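Local coordinates for mandelate racemase/muconate lactonizing enzyme family protein (Bradyrhizobium sp. ORS 278, PDB 3TOY), which belongs to the mandelate racemase/muconate lactonizing enzyme family of the enolase superfamily, with an alpha/beta capping domain joined to a barrel-type domain carrying a metal site, at residues 142-146 and 147-151; 45-49 and 50-54. All blocks are in the same frame, centred on the assembly; numbering follows the deposited sequence. Where two conformers were deposited one is given.

Contact 1: residues 142-146 and 147-151. With P4C (O-acetaldehydyl-hexaethylene glycol), chain H.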
loop_
_atom_site.group_PDB
_atom_site.type_symbol
_atom_site.label_atom_id
_atom_site.label_comp_id
_atom_site.label_asym_id
_atom_site.label_seq_id
_atom_site.Cartn_x
_atom_site.Cartn_y
_atom_site.Cartn_z
ATOM N N ALA A 142 20.899 -8.018 45.921
ATOM C CA ALA A 142 19.613 -7.816 46.591
ATOM C C ALA A 142 19.120 -9.074 47.303
ATOM O O ALA A 142 18.159 -9.025 48.051
ATOM C CB ALA A 142 18.547 -7.334 45.578
ATOM N N GLY A 143 19.751 -10.207 47.040
ATOM C CA GLY A 143 19.275 -11.484 47.571
ATOM C C GLY A 143 17.930 -11.891 46.985
ATOM O O GLY A 143 17.106 -12.517 47.664
ATOM N N LYS A 144 17.718 -11.551 45.714
ATOM C CA LYS A 144 16.449 -11.827 45.042
ATOM C C LYS A 144 16.720 -12.378 43.663
ATOM O O LYS A 144 17.757 -12.095 43.078
ATOM C CB LYS A 144 15.630 -10.557 44.901
ATOM C CG LYS A 144 15.011 -10.087 46.187
ATOM C CD LYS A 144 14.618 -8.624 46.079
ATOM C CE LYS A 144 13.726 -8.232 47.243
ATOM N NZ LYS A 144 13.482 -6.776 47.215
ATOM N N PRO A 145 15.792 -13.194 43.153
ATOM C CA PRO A 145 15.887 -13.617 41.758
ATOM C C PRO A 145 15.716 -12.399 40.834
ATOM O O PRO A 145 14.984 -11.457 41.161
ATOM C CB PRO A 145 14.705 -14.583 41.592
ATOM C CG PRO A 145 13.749 -14.256 42.696
ATOM C CD PRO A 145 14.626 -13.766 43.845
ATOM N N VAL A 146 16.371 -12.415 39.685
ATOM C CA VAL A 146 16.205 -11.298 38.738
ATOM C C VAL A 146 14.726 -11.029 38.436
ATOM O O VAL A 146 14.320 -9.870 38.340
ATOM C CB VAL A 146 16.974 -11.530 37.426
ATOM C CG1 VAL A 146 16.599 -10.457 36.363
ATOM C CG2 VAL A 146 18.488 -11.528 37.693
ATOM N N VAL A 147 13.919 -12.079 38.280
ATOM C CA VAL A 147 12.492 -11.865 37.951
ATOM C C VAL A 147 11.790 -10.931 38.942
ATOM O O VAL A 147 11.006 -10.081 38.546
ATOM C CB VAL A 147 11.711 -13.199 37.765
ATOM C CG1 VAL A 147 11.695 -14.002 39.060
ATOM C CG2 VAL A 147 10.250 -12.945 37.262
ATOM N N GLU A 148 12.075 -11.059 40.244
ATOM C CA GLU A 148 11.506 -10.101 41.214
ATOM C C GLU A 148 12.048 -8.686 41.064
ATOM O O GLU A 148 11.312 -7.714 41.281
ATOM C CB GLU A 148 11.706 -10.600 42.661
ATOM C CG GLU A 148 10.837 -11.813 42.936
ATOM C CD GLU A 148 11.126 -12.460 44.284
ATOM O OE1 GLU A 148 11.887 -11.866 45.092
ATOM O OE2 GLU A 148 10.581 -13.561 44.522
ATOM N N LEU A 149 13.313 -8.545 40.679
ATOM C CA LEU A 149 13.847 -7.216 40.439
ATOM C C LEU A 149 13.051 -6.538 39.315
ATOM O O LEU A 149 12.830 -5.329 39.343
ATOM C CB LEU A 149 15.311 -7.291 40.024
ATOM C CG LEU A 149 16.331 -7.772 41.053
ATOM C CD1 LEU A 149 17.706 -7.469 40.515
ATOM C CD2 LEU A 149 16.100 -7.082 42.389
ATOM N N LEU A 150 12.616 -7.348 38.349
ATOM C CA LEU A 150 11.903 -6.853 37.164
ATOM C C LEU A 150 10.405 -6.599 37.398
ATOM O O LEU A 150 9.665 -6.255 36.455
ATOM C CB LEU A 150 12.112 -7.834 36.005
ATOM C CG LEU A 150 13.578 -8.041 35.607
ATOM C CD1 LEU A 150 13.719 -9.125 34.525
ATOM C CD2 LEU A 150 14.240 -6.716 35.189
ATOM N N GLY A 151 9.956 -6.753 38.643
ATOM C CA GLY A 151 8.572 -6.423 39.012
ATOM C C GLY A 151 7.628 -7.589 38.812
ATOM O O GLY A 151 6.409 -7.424 38.903
HETATM O O1 P4C H . 8.461 -4.068 28.717
HETATM C C2 P4C H . 9.056 -5.193 29.381
HETATM C C3 P4C H . 8.438 -5.410 30.760
HETATM O O4 P4C H . 9.146 -4.659 31.752
HETATM C C5 P4C H . 9.204 -5.346 33.014
HETATM C C6 P4C H . 9.823 -4.480 34.109
HETATM O O7 P4C H . 11.237 -4.391 33.937
HETATM C C8 P4C H . 11.871 -3.291 34.597
HETATM C C9 P4C H . 13.274 -3.134 34.013
HETATM O O10 P4C H . 13.346 -1.939 33.226
HETATM C C11 P4C H . 14.419 -1.939 32.285
HETATM C C12 P4C H . 14.243 -0.765 31.324
HETATM O O13 P4C H . 13.223 -1.037 30.355
HETATM C C14 P4C H . 13.251 -0.091 29.280
HETATM C C15 P4C H . 12.004 -0.256 28.414
HETATM O O16 P4C H . 12.237 -1.242 27.405
#
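Val146 and Leu150, one helical turn apart, run alongside each other in the same direction, with Val146 CG1 3.7 Å from Leu150 CD1. Their backbones are tied by the bond from Leu150 N to Val146 O, 3.0 Å long. Val146 turns CG1 anti to its own nitrogen (chi1 171°), which carries that methyl up to the leucine, and Leu368 and His329 pack on the same valine. The other leucine methyl, Leu150 CD2, turns to the ligand, 3.9 Å from C9 of O-acetaldehydyl-hexaethylene glycol, and a Schellman motif at Gly151 ends the short helix there.

Pro145 is the N-cap of helix 146-149. Its carbonyl oxygen receives weak bonds from Glu148 N and Leu149 N, while Val147 N is bonded to His329 ND1, a side-chain partner for an N-H of the first turn. Glu148 bends back beside its own nitrogen (chi1 -70°) and then runs extended, laying its carboxylate against the proline ring with CD 3.6 Å from Pro145 CG. Val147 CG1 meets the ring at the neighbouring atom, 4.0 Å from Pro145 CB. Lys144 crosses Glu148 at about a right angle, yet NZ stays 5.7 Å from Glu148 OE1. Leu149 CD2 reaches back to Ala142 CB at 4.0 Å, bridging to the end of helix 122-142, where Gly143 completes another Schellman motif.

Between 142-146 and 147-151 the turn thus relies on apolar packing, weak N-cap bonds and the stronger Leu150-Val146 bond; the Lys144 and Glu148 charges, not in contact, probably exert only a distant influence.

Contact 2: residues 45-49 and 50-54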
loop_
_atom_site.group_PDB
_atom_site.type_symbol
_atom_site.label_atom_id
_atom_site.label_comp_id
_atom_site.label_asym_id
_atom_site.label_seq_id
_atom_site.Cartn_x
_atom_site.Cartn_y
_atom_site.Cartn_z
ATOM N N LEU A 45 22.348 -33.945 18.918
ATOM C CA LEU A 45 21.248 -33.208 18.300
ATOM C C LEU A 45 21.544 -32.952 16.825
ATOM O O LEU A 45 22.262 -32.021 16.468
ATOM C CB LEU A 45 21.028 -31.896 19.043
ATOM C CG LEU A 45 20.647 -32.094 20.510
ATOM C CD1 LEU A 45 21.304 -31.047 21.401
ATOM C CD2 LEU A 45 19.138 -32.075 20.663
ATOM N N ARG A 46 21.006 -33.800 15.965
ATOM C CA ARG A 46 21.225 -33.647 14.540
ATOM C C ARG A 46 20.289 -32.581 13.977
ATOM O O ARG A 46 19.092 -32.581 14.267
ATOM C CB ARG A 46 21.015 -34.983 13.824
ATOM C CG ARG A 46 20.761 -34.872 12.328
ATOM C CD ARG A 46 22.007 -34.494 11.533
ATOM N NE ARG A 46 21.679 -34.333 10.119
ATOM C CZ ARG A 46 22.426 -33.682 9.236
ATOM N NH1 ARG A 46 23.566 -33.122 9.615
ATOM N NH2 ARG A 46 22.030 -33.594 7.971
ATOM N N ASN A 47 20.845 -31.674 13.180
ATOM C CA ASN A 47 20.033 -30.657 12.489
ATOM C C ASN A 47 20.313 -30.651 10.995
ATOM O O ASN A 47 21.108 -31.464 10.509
ATOM C CB ASN A 47 20.208 -29.264 13.107
ATOM C CG ASN A 47 21.627 -28.713 12.967
ATOM O OD1 ASN A 47 22.078 -28.376 11.862
ATOM N ND2 ASN A 47 22.323 -28.562 14.105
ATOM N N ALA A 48 19.651 -29.758 10.260
ATOM C CA ALA A 48 19.807 -29.718 8.800
ATOM C C ALA A 48 21.220 -29.340 8.352
ATOM O O ALA A 48 21.612 -29.618 7.212
ATOM C CB ALA A 48 18.765 -28.764 8.160
ATOM N N PHE A 49 21.981 -28.684 9.223
ATOM C CA PHE A 49 23.325 -28.211 8.835
ATOM C C PHE A 49 24.498 -28.984 9.442
ATOM O O PHE A 49 25.652 -28.718 9.118
ATOM C CB PHE A 49 23.494 -26.714 9.113
ATOM C CG PHE A 49 22.903 -25.849 8.050
ATOM C CD1 PHE A 49 23.641 -25.536 6.914
ATOM C CD2 PHE A 49 21.594 -25.384 8.161
ATOM C CE1 PHE A 49 23.098 -24.748 5.904
ATOM C CE2 PHE A 49 21.038 -24.599 7.155
ATOM C CZ PHE A 49 21.792 -24.277 6.024
ATOM N N GLY A 50 24.201 -29.924 10.323
ATOM C CA GLY A 50 25.249 -30.687 10.983
ATOM C C GLY A 50 24.738 -31.306 12.258
ATOM O O GLY A 50 23.545 -31.591 12.399
ATOM N N VAL A 51 25.643 -31.515 13.200
ATOM C CA VAL A 51 25.271 -32.158 14.443
ATOM C C VAL A 51 25.893 -31.378 15.583
ATOM O O VAL A 51 27.053 -30.992 15.513
ATOM C CB VAL A 51 25.751 -33.636 14.482
ATOM C CG1 VAL A 51 25.369 -34.286 15.799
ATOM C CG2 VAL A 51 25.157 -34.421 13.322
ATOM N N ILE A 52 25.101 -31.104 16.611
ATOM C CA ILE A 52 25.634 -30.558 17.846
ATOM C C ILE A 52 25.704 -31.749 18.800
ATOM O O ILE A 52 24.675 -32.301 19.189
ATOM C CB ILE A 52 24.732 -29.429 18.412
ATOM C CG1 ILE A 52 24.789 -28.190 17.506
ATOM C CG2 ILE A 52 25.139 -29.055 19.826
ATOM C CD1 ILE A 52 23.753 -27.127 17.850
ATOM N N ASP A 53 26.915 -32.178 19.132
ATOM C CA ASP A 53 27.083 -33.373 19.966
ATOM C C ASP A 53 27.789 -33.080 21.290
ATOM O O ASP A 53 28.164 -33.997 22.021
ATOM C CB ASP A 53 27.850 -34.440 19.195
ATOM C CG ASP A 53 29.132 -33.909 18.612
ATOM O OD1 ASP A 53 29.659 -32.905 19.139
ATOM O OD2 ASP A 53 29.616 -34.492 17.622
ATOM N N SER A 54 27.966 -31.798 21.590
ATOM C CA SER A 54 28.579 -31.369 22.835
ATOM C C SER A 54 28.112 -29.951 23.100
ATOM O O SER A 54 27.409 -29.358 22.271
ATOM C CB SER A 54 30.097 -31.391 22.710
ATOM O OG SER A 54 30.511 -30.454 21.734
#
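A tight beta hairpin joins strand 29-47 to strand 50-64, and the contact is its closed end. Leu45 and Ile52 form an antiparallel hydrogen-bonded pair: Leu45 N donates to Ile52 O at 2.9 Å, and Ile52 N returns a bond to Leu45 O at 3.0 Å. Nearer the turn, Asn47 N donates to Gly50 O over 2.8 Å.

Arg46 and Val51 are a non-hydrogen-bonded pair, and their side chains cross at about a right angle. Arg46 has two conformers; in the one given, a bend at chi2 (73°) folds it back over the hairpin, bringing CD to 3.6 Å from Val51 CG2, which sits at the edge of the guanidinium. There NH1 makes at most a weak and doubtful bond to Gly50 O.

Asn47 holds its amide between its own nitrogen and carbonyl carbon (chi1 64°), turning OD1 inward over the loop. There it accepts from Phe49 N at 2.7 Å, in the carbonyl plane, closing an Asx turn. Leu116 of a neighbouring subunit packs on Asn47, and Arg115 of the same subunit on Phe49. Gly50 adopts a positive phi (159°) at which a side chain would collide with Phe49 O.

An Asx turn at Asn47 and a positive-phi glycine at position 50 close this tight beta hairpin. Through Leu45 on Leu343 and Ala48 on Ser223, the N-terminal domain reaches the barrel domain, consistent with its capping role in the enolase superfamily.

How the contacts relate
Both contacts belong to the N-terminal domain family region, yet lie on opposite sides of the chain's centre, with centres about 35 Å apart and nearest atoms about 25 Å apart. They share no secondary-structure element: contact 2 closes a hairpin between two strands of the antiparallel sheet, whereas contact 1 bends the chain from one helix into another. Each is partly buried and touched by another subunit. Their chemistry differs accordingly. Strand pairing and polar side chains directed at backbone atoms dominate 45-54, while 142-151 depends more on aliphatic side chains around a proline cap. Glycines with positive phi serve both, ending helices in contact 1 and standing at the end of the hairpin turn in contact 2.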